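Local structure of shikimate 5-dehydrogenase AroE (5-dehydroshikimate reductase) (Mycobacterium tuberculosis, 4P4G) at residues 13-18 / 38-43; 186-191 / 208-213; 74-79 / 99-104. The protein probably catalyses the NADP-dependent interconversion of 3-dehydroshikimate and shikimate, step four of chorismate biosynthesis, and binds shikimate in its active-site pocket. One frame throughout, in Å; residues are numbered along the deposited sequence.

Interaction 1: 13-18 / 38-43. With SKM ((3R,4S,5R)-3,4,5-trihydroxycyclohex-1-ene-1-carboxylic acid), chain C.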
loop_
_atom_site.group_PDB
_atom_site.type_symbol
_atom_site.label_atom_id
_atom_site.label_comp_id
_atom_site.label_asym_id
_atom_site.label_seq_id
_atom_site.Cartn_x
_atom_site.Cartn_y
_atom_site.Cartn_z
ATOM N N SER A 13 6.994 8.354 8.364
ATOM C CA SER A 13 6.672 9.387 9.341
ATOM C C SER A 13 5.212 9.825 9.240
ATOM O O SER A 13 4.800 10.358 8.209
ATOM C CB SER A 13 7.605 10.591 9.164
ATOM O OG SER A 13 7.193 11.668 9.993
ATOM N N PRO A 14 4.419 9.602 10.307
ATOM C CA PRO A 14 4.762 8.945 11.578
ATOM C C PRO A 14 4.988 7.454 11.382
ATOM O O PRO A 14 4.598 6.920 10.340
ATOM C CB PRO A 14 3.499 9.157 12.420
ATOM C CG PRO A 14 2.405 9.168 11.411
ATOM C CD PRO A 14 2.983 9.925 10.240
ATOM N N ILE A 15 5.608 6.790 12.354
ATOM C CA ILE A 15 5.960 5.380 12.182
ATOM C C ILE A 15 5.608 4.530 13.410
ATOM O O ILE A 15 5.557 3.302 13.333
ATOM C CB ILE A 15 7.466 5.219 11.829
ATOM C CG1 ILE A 15 7.746 3.824 11.243
ATOM C CG2 ILE A 15 8.343 5.489 13.051
ATOM C CD1 ILE A 15 7.009 3.557 9.939
ATOM N N ALA A 16 5.331 5.176 14.538
ATOM C CA ALA A 16 5.161 4.451 15.793
ATOM C C ALA A 16 4.032 3.414 15.736
ATOM O O ALA A 16 4.103 2.384 16.401
ATOM C CB ALA A 16 4.943 5.429 16.948
ATOM N N HIS A 17 3.009 3.696 14.929
ATOM C CA HIS A 17 1.831 2.835 14.783
ATOM C C HIS A 17 2.074 1.569 13.962
ATOM O O HIS A 17 1.216 0.682 13.933
ATOM C CB HIS A 17 0.741 3.612 14.046
ATOM C CG HIS A 17 1.063 3.841 12.598
ATOM N ND1 HIS A 17 1.920 4.836 12.177
ATOM C CD2 HIS A 17 0.673 3.181 11.480
ATOM C CE1 HIS A 17 2.038 4.784 10.861
ATOM N NE2 HIS A 17 1.292 3.788 10.414
ATOM N N SER A 18 3.201 1.485 13.260
ATOM C CA SER A 18 3.363 0.424 12.263
ATOM C C SER A 18 3.301 -0.962 12.876
ATOM O O SER A 18 3.961 -1.219 13.875
ATOM C CB SER A 18 4.674 0.580 11.497
ATOM O OG SER A 18 4.873 -0.537 10.642
ATOM N N TYR A 38 13.894 -6.282 13.437
ATOM C CA TYR A 38 13.093 -5.419 12.588
ATOM C C TYR A 38 12.562 -4.252 13.418
ATOM O O TYR A 38 11.766 -4.441 14.345
ATOM C CB TYR A 38 11.957 -6.239 11.967
ATOM C CG TYR A 38 11.187 -5.535 10.873
ATOM C CD1 TYR A 38 10.295 -4.515 11.177
ATOM C CD2 TYR A 38 11.331 -5.909 9.545
ATOM C CE1 TYR A 38 9.569 -3.868 10.185
ATOM C CE2 TYR A 38 10.608 -5.280 8.549
ATOM C CZ TYR A 38 9.736 -4.262 8.879
ATOM O OH TYR A 38 9.019 -3.649 7.887
ATOM N N GLU A 39 13.006 -3.042 13.088
ATOM C CA GLU A 39 12.664 -1.878 13.899
ATOM C C GLU A 39 11.924 -0.803 13.111
ATOM O O GLU A 39 11.930 -0.795 11.879
ATOM C CB GLU A 39 13.925 -1.295 14.533
ATOM C CG GLU A 39 15.011 -0.916 13.545
ATOM C CD GLU A 39 16.375 -0.762 14.222
ATOM O OE1 GLU A 39 17.296 -1.547 13.902
ATOM O OE2 GLU A 39 16.522 0.140 15.072
ATOM N N ARG A 40 11.280 0.106 13.835
ATOM C CA ARG A 40 10.652 1.262 13.215
ATOM C C ARG A 40 11.638 2.419 13.223
ATOM O O ARG A 40 12.288 2.684 14.245
ATOM C CB ARG A 40 9.393 1.644 13.995
ATOM C CG ARG A 40 8.385 0.487 14.132
ATOM C CD ARG A 40 7.232 0.851 15.068
ATOM N NE ARG A 40 6.340 -0.287 15.295
ATOM C CZ ARG A 40 6.577 -1.253 16.175
ATOM N NH1 ARG A 40 7.678 -1.218 16.926
ATOM N NH2 ARG A 40 5.727 -2.268 16.297
ATOM N N ILE A 41 11.749 3.107 12.091
ATOM C CA ILE A 41 12.652 4.252 11.953
ATOM C C ILE A 41 11.858 5.445 11.458
ATOM O O ILE A 41 11.258 5.396 10.384
ATOM C CB ILE A 41 13.788 3.962 10.957
ATOM C CG1 ILE A 41 14.609 2.758 11.414
ATOM C CG2 ILE A 41 14.701 5.196 10.786
ATOM C CD1 ILE A 41 15.736 2.416 10.463
ATOM N N GLU A 42 11.837 6.504 12.259
ATOM C CA GLU A 42 11.133 7.724 11.892
ATOM C C GLU A 42 11.959 8.421 10.824
ATOM O O GLU A 42 13.116 8.736 11.057
ATOM C CB GLU A 42 10.982 8.627 13.114
ATOM C CG GLU A 42 10.321 9.958 12.822
ATOM C CD GLU A 42 8.818 9.872 12.840
ATOM O OE1 GLU A 42 8.297 8.765 13.094
ATOM O OE2 GLU A 42 8.153 10.909 12.613
ATOM N N CYS A 43 11.359 8.658 9.660
ATOM C CA CYS A 43 12.107 9.087 8.488
ATOM C C CYS A 43 11.186 9.727 7.460
ATOM O O CYS A 43 10.271 9.068 6.963
ATOM C CB CYS A 43 12.767 7.861 7.849
ATOM S SG CYS A 43 13.841 8.241 6.462
HETATM O O12 SKM C . 3.604 -0.632 1.945
HETATM C C8 SKM C . 3.460 -0.840 3.348
HETATM C C6 SKM C . 2.447 0.143 3.864
HETATM O O7 SKM C . 2.715 1.445 3.380
HETATM C C5 SKM C . 2.511 0.164 5.304
HETATM C C4 SKM C . 3.477 -0.334 6.075
HETATM C C1 SKM C . 3.369 -0.194 7.583
HETATM O O2 SKM C . 4.226 -0.723 8.306
HETATM O O3 SKM C . 2.431 0.436 8.105
HETATM C C10 SKM C . 4.723 -1.069 5.497
HETATM C C9 SKM C . 4.816 -0.710 3.985
HETATM O O11 SKM C . 5.684 -1.642 3.439
#
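Arg40, reaching out from strand 37-42, grips the carbonyl oxygen of Ser18 side-on with two of its nitrogens. Its NE stands 2.9 Å from Ser18 O, in the carbonyl plane on a lone pair, with an N-H...O angle of 156°. NH2 meets that same Ser18 O at 3.2 Å, nearly in line with the C=O bond. The oxygen lies close to the guanidinium plane, at the edge of the flat group. Arginine suits the place: its chain, extended from CG to NE, reaches from the strand to the loop, and its flat head offers two N-H groups to one oxygen.

A second polar approach lies toward the other end of the loop. Glu42 folds at its second torsion (chi2 84°), which turns the carboxylate back to the loop and brings OE2 to 2.9 Å from OG of Ser13.

Van der Waals contact fills the middle. Ile15 lays CG1 against CB of Arg40 at 3.9 Å, an aliphatic touch, while its CG2 branch lies close against the carboxylate oxygen OE1 of Glu42, at 3.3 Å. The branched isoleucine thus serves both neighbours at once, and it also touches Val10 and Thr65.

The backbone of 13-18 is shaped by a cis peptide before Pro14 and a type I turn from Ile15 to Ser18, in which Ser18 N bonds to Ile15 O at 3.0 Å. Ser18 itself turns OG to the bound shikimate: its hydrogen bond to carboxylate oxygen O2 is modelled at a doubtfully short 2.4 Å. Ser20 N donates to this OG, and Ser20 OG and Tyr215 OH also bind the ligand. Arg40 is therefore a second-shell residue behind a serine of the shikimate-binding pocket, in the substrate-binding domain of the dehydrogenase.

Interaction 2: 186-191 / 208-213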
loop_
_atom_site.group_PDB
_atom_site.type_symbol
_atom_site.label_atom_id
_atom_site.label_comp_id
_atom_site.label_asym_id
_atom_site.label_seq_id
_atom_site.Cartn_x
_atom_site.Cartn_y
_atom_site.Cartn_z
ATOM N N GLU A 186 -18.094 -0.665 -8.059
ATOM C CA GLU A 186 -18.346 -1.850 -7.246
ATOM C C GLU A 186 -17.304 -2.020 -6.149
ATOM O O GLU A 186 -17.521 -2.761 -5.194
ATOM C CB GLU A 186 -18.403 -3.082 -8.147
ATOM C CG GLU A 186 -19.436 -2.935 -9.261
ATOM C CD GLU A 186 -19.102 -3.750 -10.495
ATOM O OE1 GLU A 186 -18.927 -3.136 -11.576
ATOM O OE2 GLU A 186 -19.011 -4.996 -10.380
ATOM N N VAL A 187 -16.183 -1.322 -6.285
ATOM C CA VAL A 187 -15.115 -1.395 -5.299
ATOM C C VAL A 187 -14.449 -0.041 -5.162
ATOM O O VAL A 187 -14.288 0.682 -6.143
ATOM C CB VAL A 187 -14.090 -2.513 -5.634
ATOM C CG1 VAL A 187 -13.457 -2.283 -6.980
ATOM C CG2 VAL A 187 -13.035 -2.628 -4.560
ATOM N N LEU A 188 -14.098 0.304 -3.930
ATOM C CA LEU A 188 -13.405 1.546 -3.623
ATOM C C LEU A 188 -12.118 1.221 -2.869
ATOM O O LEU A 188 -12.146 0.530 -1.847
ATOM C CB LEU A 188 -14.320 2.418 -2.758
ATOM C CG LEU A 188 -13.786 3.672 -2.083
ATOM C CD1 LEU A 188 -13.305 4.618 -3.139
ATOM C CD2 LEU A 188 -14.881 4.324 -1.231
ATOM N N VAL A 189 -10.982 1.694 -3.374
ATOM C CA VAL A 189 -9.737 1.588 -2.624
ATOM C C VAL A 189 -9.338 2.976 -2.152
ATOM O O VAL A 189 -9.093 3.870 -2.972
ATOM C CB VAL A 189 -8.600 0.976 -3.445
ATOM C CG1 VAL A 189 -7.342 0.877 -2.582
ATOM C CG2 VAL A 189 -9.009 -0.404 -3.997
ATOM N N SER A 190 -9.281 3.168 -0.838
ATOM C CA SER A 190 -8.977 4.501 -0.297
ATOM C C SER A 190 -7.548 4.622 0.191
ATOM O O SER A 190 -7.113 3.867 1.069
ATOM C CB SER A 190 -9.928 4.856 0.846
ATOM O OG SER A 190 -9.602 6.140 1.361
ATOM N N THR A 191 -6.813 5.585 -0.362
ATOM C CA THR A 191 -5.434 5.811 0.076
ATOM C C THR A 191 -5.224 7.182 0.717
ATOM O O THR A 191 -4.081 7.591 0.953
ATOM C CB THR A 191 -4.411 5.588 -1.075
ATOM O OG1 THR A 191 -4.491 6.659 -2.023
ATOM C CG2 THR A 191 -4.673 4.272 -1.801
ATOM N N PRO A 208 -20.151 -0.920 -2.676
ATOM C CA PRO A 208 -20.362 -2.307 -2.236
ATOM C C PRO A 208 -19.178 -2.915 -1.476
ATOM O O PRO A 208 -19.383 -3.763 -0.596
ATOM C CB PRO A 208 -20.575 -3.059 -3.558
ATOM C CG PRO A 208 -21.077 -2.006 -4.515
ATOM C CD PRO A 208 -20.332 -0.768 -4.133
ATOM N N VAL A 209 -17.957 -2.522 -1.836
ATOM C CA VAL A 209 -16.744 -3.052 -1.208
ATOM C C VAL A 209 -15.760 -1.912 -0.991
ATOM O O VAL A 209 -15.522 -1.109 -1.906
ATOM C CB VAL A 209 -16.047 -4.108 -2.096
ATOM C CG1 VAL A 209 -14.807 -4.683 -1.396
ATOM C CG2 VAL A 209 -16.989 -5.226 -2.478
ATOM N N LEU A 210 -15.191 -1.842 0.211
ATOM C CA LEU A 210 -14.190 -0.838 0.556
ATOM C C LEU A 210 -12.918 -1.513 1.017
ATOM O O LEU A 210 -12.944 -2.342 1.940
ATOM C CB LEU A 210 -14.682 0.042 1.709
ATOM C CG LEU A 210 -13.593 0.819 2.473
ATOM C CD1 LEU A 210 -12.985 1.934 1.610
ATOM C CD2 LEU A 210 -14.136 1.391 3.790
ATOM N N LEU A 211 -11.802 -1.165 0.386
ATOM C CA LEU A 211 -10.503 -1.517 0.941
ATOM C C LEU A 211 -9.895 -0.226 1.445
ATOM O O LEU A 211 -9.666 0.692 0.666
ATOM C CB LEU A 211 -9.610 -2.160 -0.136
ATOM C CG LEU A 211 -8.147 -2.397 0.255
ATOM C CD1 LEU A 211 -8.035 -3.299 1.497
ATOM C CD2 LEU A 211 -7.369 -2.993 -0.908
ATOM N N ASP A 212 -9.662 -0.119 2.757
ATOM C CA ASP A 212 -9.068 1.101 3.300
ATOM C C ASP A 212 -7.616 0.822 3.633
ATOM O O ASP A 212 -7.318 -0.130 4.348
ATOM C CB ASP A 212 -9.837 1.564 4.552
ATOM C CG ASP A 212 -9.605 3.037 4.885
ATOM O OD1 ASP A 212 -8.517 3.559 4.553
ATOM O OD2 ASP A 212 -10.512 3.671 5.484
ATOM N N ALA A 213 -6.702 1.631 3.107
ATOM C CA ALA A 213 -5.280 1.429 3.398
ATOM C C ALA A 213 -4.931 1.706 4.858
ATOM O O ALA A 213 -3.934 1.200 5.382
ATOM C CB ALA A 213 -4.423 2.272 2.472
HETATM O O HOH W 1 -8.816 6.297 3.811
#
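Leu188 and Leu210 sit abreast on neighbouring strands, 187-190 and 209-212, which run parallel at an angle of 14° with their axes 4.8 Å apart. Backbone bonds pass back and forth between them. Leu188 N donates to Val209 O at 2.8 Å, and Leu188 O receives Leu211 N at the same 2.8 Å. Further along, Ser190 N binds Leu211 O, and the last bond, Ala213 N to Ser190 O, is 3.1 Å long.

Apolar packing follows the pairing. Leu188 CG meets CD1 of Leu210 at 4.2 Å, the two side chains pointing the same way, and on the other face of the sheet Val189 is paired with Leu211. Branched aliphatic residues suit a sheet buried on both sides.

One polar exchange is carried by water. Ser190 OG, turned opposite its own backbone N (chi1 179°), is thereby carried to the water, which accepts from it at 2.6 Å. The water donates to Asp212 OD1 at 2.9 Å, bridging two polar ends too far apart to hydrogen-bond directly. Asp212 has further partners: OD1 accepts from Ile214 N, while OD2 is hydrogen-bonded to Thr220 OG1.

Strand 119-123 flanks 187-190 on the side away from 209-212, and strand 232-234 lies beyond 209-212. Helix 221-229 covers the face bearing Leu210 and Ser190, and helix 105-113 covers that of Val189 and Leu211, as in a Rossmann-type domain.

Interaction 3: 74-79 / 99-104; sequences RFADER and WRADNT
Arg100 crosses the side chain of Glu78 at a slant, from the neighbouring parallel strand, and touches that residue from CB to its head. CB lies 3.9 Å from Glu78 O. CG comes closer to that oxygen, at 3.7 Å, packing its methylene on the backbone of the partner strand. CD stays near the carboxylate, and a bend at the next bond (chi3 -52°) swings the head across the Glu78 side chain. NE then makes the salt bridge, 3.1 Å from Glu78 OE2, which it meets from above the carboxylate plane, 41° out of it. NH2 adds a weak bond to the same OE2 at 3.4 Å. Long, flexible chains suit both residues, since their charged ends meet at the partly exposed margin of the sheet.

Beneath them the strands are joined by Ala101 N to Glu78 O, 2.9 Å, and by two weak bonds in which the N-H groups of Asp77 and Glu78 share Trp99 O. Asp77 answers with its side chain: OD1 accepts from Trp99 N at 3.1 Å, on the syn side but tilted out of the carboxylate plane. CE2 of Phe75 lies over one face of the Trp99 indole, 3.6 Å from CD1, the rings inclined at 51°. Both aromatics also pack on Val52 of helix 48-53. The small methyls of Ala76 and Ala101 let the helix end come close to the strand.

The chemistry is thus two-sided: aromatic and methyl contacts cover Trp99, Ala76 and Ala101, which are buried, while a carboxylate bond to the backbone and a bent, out-of-plane salt bridge, probably weakened by solvent, tie the outer edge together.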
loop_
_atom_site.group_PDB
_atom_site.type_symbol
_atom_site.label_atom_id
_atom_site.label_comp_id
_atom_site.label_asym_id
_atom_site.label_seq_id
_atom_site.Cartn_x
_atom_site.Cartn_y
_atom_site.Cartn_z
ATOM N N ARG A 74 13.449 6.561 -6.262
ATOM C CA ARG A 74 14.548 7.348 -6.813
ATOM C C ARG A 74 15.906 6.939 -6.243
ATOM O O ARG A 74 16.934 7.010 -6.937
ATOM C CB ARG A 74 14.325 8.831 -6.540
ATOM C CG ARG A 74 13.172 9.424 -7.317
ATOM C CD ARG A 74 13.182 10.933 -7.162
ATOM N NE ARG A 74 13.121 11.373 -5.769
ATOM C CZ ARG A 74 12.000 11.691 -5.130
ATOM N NH1 ARG A 74 10.828 11.594 -5.742
ATOM N NH2 ARG A 74 12.053 12.106 -3.866
ATOM N N PHE A 75 15.911 6.550 -4.974
ATOM C CA PHE A 75 17.154 6.253 -4.265
ATOM C C PHE A 75 17.820 4.996 -4.812
ATOM O O PHE A 75 19.046 4.934 -4.947
ATOM C CB PHE A 75 16.874 6.087 -2.771
ATOM C CG PHE A 75 18.038 5.525 -1.999
ATOM C CD1 PHE A 75 19.107 6.338 -1.647
ATOM C CD2 PHE A 75 18.055 4.186 -1.616
ATOM C CE1 PHE A 75 20.185 5.825 -0.933
ATOM C CE2 PHE A 75 19.130 3.668 -0.909
ATOM C CZ PHE A 75 20.189 4.491 -0.562
ATOM N N ALA A 76 17.005 3.991 -5.121
ATOM C CA ALA A 76 17.502 2.707 -5.605
ATOM C C ALA A 76 18.194 2.827 -6.953
ATOM O O ALA A 76 17.751 3.574 -7.826
ATOM C CB ALA A 76 16.367 1.712 -5.699
ATOM N N ASP A 77 19.275 2.074 -7.135
ATOM C CA ASP A 77 19.969 2.084 -8.418
ATOM C C ASP A 77 19.447 1.013 -9.386
ATOM O O ASP A 77 19.723 1.072 -10.591
ATOM C CB ASP A 77 21.476 1.941 -8.202
ATOM C CG ASP A 77 21.809 0.899 -7.159
ATOM O OD1 ASP A 77 21.848 1.239 -5.944
ATOM O OD2 ASP A 77 22.025 -0.266 -7.556
ATOM N N GLU A 78 18.708 0.033 -8.861
ATOM C CA GLU A 78 17.998 -0.942 -9.692
ATOM C C GLU A 78 16.551 -0.916 -9.252
ATOM O O GLU A 78 16.276 -0.690 -8.084
ATOM C CB GLU A 78 18.459 -2.378 -9.429
ATOM C CG GLU A 78 19.902 -2.747 -9.654
ATOM C CD GLU A 78 20.127 -4.211 -9.285
ATOM O OE1 GLU A 78 21.227 -4.564 -8.813
ATOM O OE2 GLU A 78 19.176 -5.006 -9.453
ATOM N N ARG A 79 15.632 -1.190 -10.171
ATOM C CA ARG A 79 14.215 -1.298 -9.816
ATOM C C ARG A 79 13.581 -2.506 -10.483
ATOM O O ARG A 79 13.927 -2.849 -11.611
ATOM C CB ARG A 79 13.471 -0.024 -10.226
ATOM C CG ARG A 79 14.078 1.227 -9.613
ATOM C CD ARG A 79 13.702 2.503 -10.321
ATOM N NE ARG A 79 14.496 3.606 -9.774
ATOM C CZ ARG A 79 15.443 4.258 -10.438
ATOM N NH1 ARG A 79 15.707 3.949 -11.701
ATOM N NH2 ARG A 79 16.117 5.233 -9.836
ATOM N N TRP A 99 21.168 -1.071 -3.940
ATOM C CA TRP A 99 19.818 -1.336 -3.448
ATOM C C TRP A 99 18.860 -1.490 -4.619
ATOM O O TRP A 99 19.002 -0.802 -5.639
ATOM C CB TRP A 99 19.331 -0.180 -2.570
ATOM C CG TRP A 99 20.085 0.002 -1.281
ATOM C CD1 TRP A 99 21.207 0.757 -1.084
ATOM C CD2 TRP A 99 19.752 -0.559 -0.008
ATOM N NE1 TRP A 99 21.602 0.684 0.234
ATOM C CE2 TRP A 99 20.725 -0.115 0.915
ATOM C CE3 TRP A 99 18.723 -1.393 0.445
ATOM C CZ2 TRP A 99 20.695 -0.482 2.269
ATOM C CZ3 TRP A 99 18.707 -1.763 1.783
ATOM C CH2 TRP A 99 19.692 -1.316 2.673
ATOM N N ARG A 100 17.879 -2.383 -4.470
ATOM C CA ARG A 100 16.831 -2.542 -5.477
ATOM C C ARG A 100 15.482 -2.128 -4.903
ATOM O O ARG A 100 15.131 -2.504 -3.778
ATOM C CB ARG A 100 16.772 -3.989 -5.995
ATOM C CG ARG A 100 15.712 -4.220 -7.080
ATOM C CD ARG A 100 15.579 -5.700 -7.427
ATOM N NE ARG A 100 16.872 -6.296 -7.741
ATOM C CZ ARG A 100 17.509 -7.153 -6.948
ATOM N NH1 ARG A 100 16.966 -7.532 -5.803
ATOM N NH2 ARG A 100 18.688 -7.639 -7.306
ATOM N N ALA A 101 14.732 -1.347 -5.674
ATOM C CA ALA A 101 13.388 -0.937 -5.286
ATOM C C ALA A 101 12.361 -1.913 -5.837
ATOM O O ALA A 101 12.406 -2.289 -7.018
ATOM C CB ALA A 101 13.088 0.467 -5.784
ATOM N N ASP A 102 11.423 -2.310 -4.988
ATOM C CA ASP A 102 10.281 -3.086 -5.448
ATOM C C ASP A 102 9.002 -2.462 -4.912
ATOM O O ASP A 102 9.027 -1.622 -4.002
ATOM C CB ASP A 102 10.391 -4.549 -5.006
ATOM C CG ASP A 102 9.290 -5.426 -5.607
ATOM O OD1 ASP A 102 8.843 -5.133 -6.744
ATOM O OD2 ASP A 102 8.854 -6.390 -4.940
ATOM N N ASN A 103 7.877 -2.845 -5.496
ATOM C CA ASN A 103 6.601 -2.433 -4.955
ATOM C C ASN A 103 5.739 -3.652 -4.685
ATOM O O ASN A 103 5.277 -4.314 -5.616
ATOM C CB ASN A 103 5.872 -1.474 -5.891
ATOM C CG ASN A 103 4.704 -0.811 -5.214
ATOM O OD1 ASN A 103 3.754 -1.485 -4.804
ATOM N ND2 ASN A 103 4.761 0.508 -5.076
ATOM N N THR A 104 5.527 -3.949 -3.409
ATOM C CA THR A 104 4.654 -5.058 -3.033
ATOM C C THR A 104 3.237 -4.630 -2.634
ATOM O O THR A 104 2.421 -5.489 -2.284
ATOM C CB THR A 104 5.265 -5.906 -1.896
ATOM O OG1 THR A 104 5.227 -5.159 -0.673
ATOM C CG2 THR A 104 6.712 -6.273 -2.202
#

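How the interactions relate
Interactions 1 and 3 involve opposite margins of one mixed sheet, strands 37-42 and 78-79 being its outermost members, with centres about 20 Å apart. Interaction 2 belongs to the other, parallel sheet, across the chain's centre from both. It has the most buried residues, and its chemistry is regular: backbone pairing, aliphatic faces and one bridging water. At the sheet margins, charged side chains do more of the work. In 13-18 / 38-43 an arginine fixes a loop carbonyl beside the ligand, whereas in 74-79 / 99-104 another arginine pairs with a glutamate between strands. Interaction 1 alone touches shikimate, though the end of 99-104 also comes near it, and the side chain of Ala213 lies about 7 Å away.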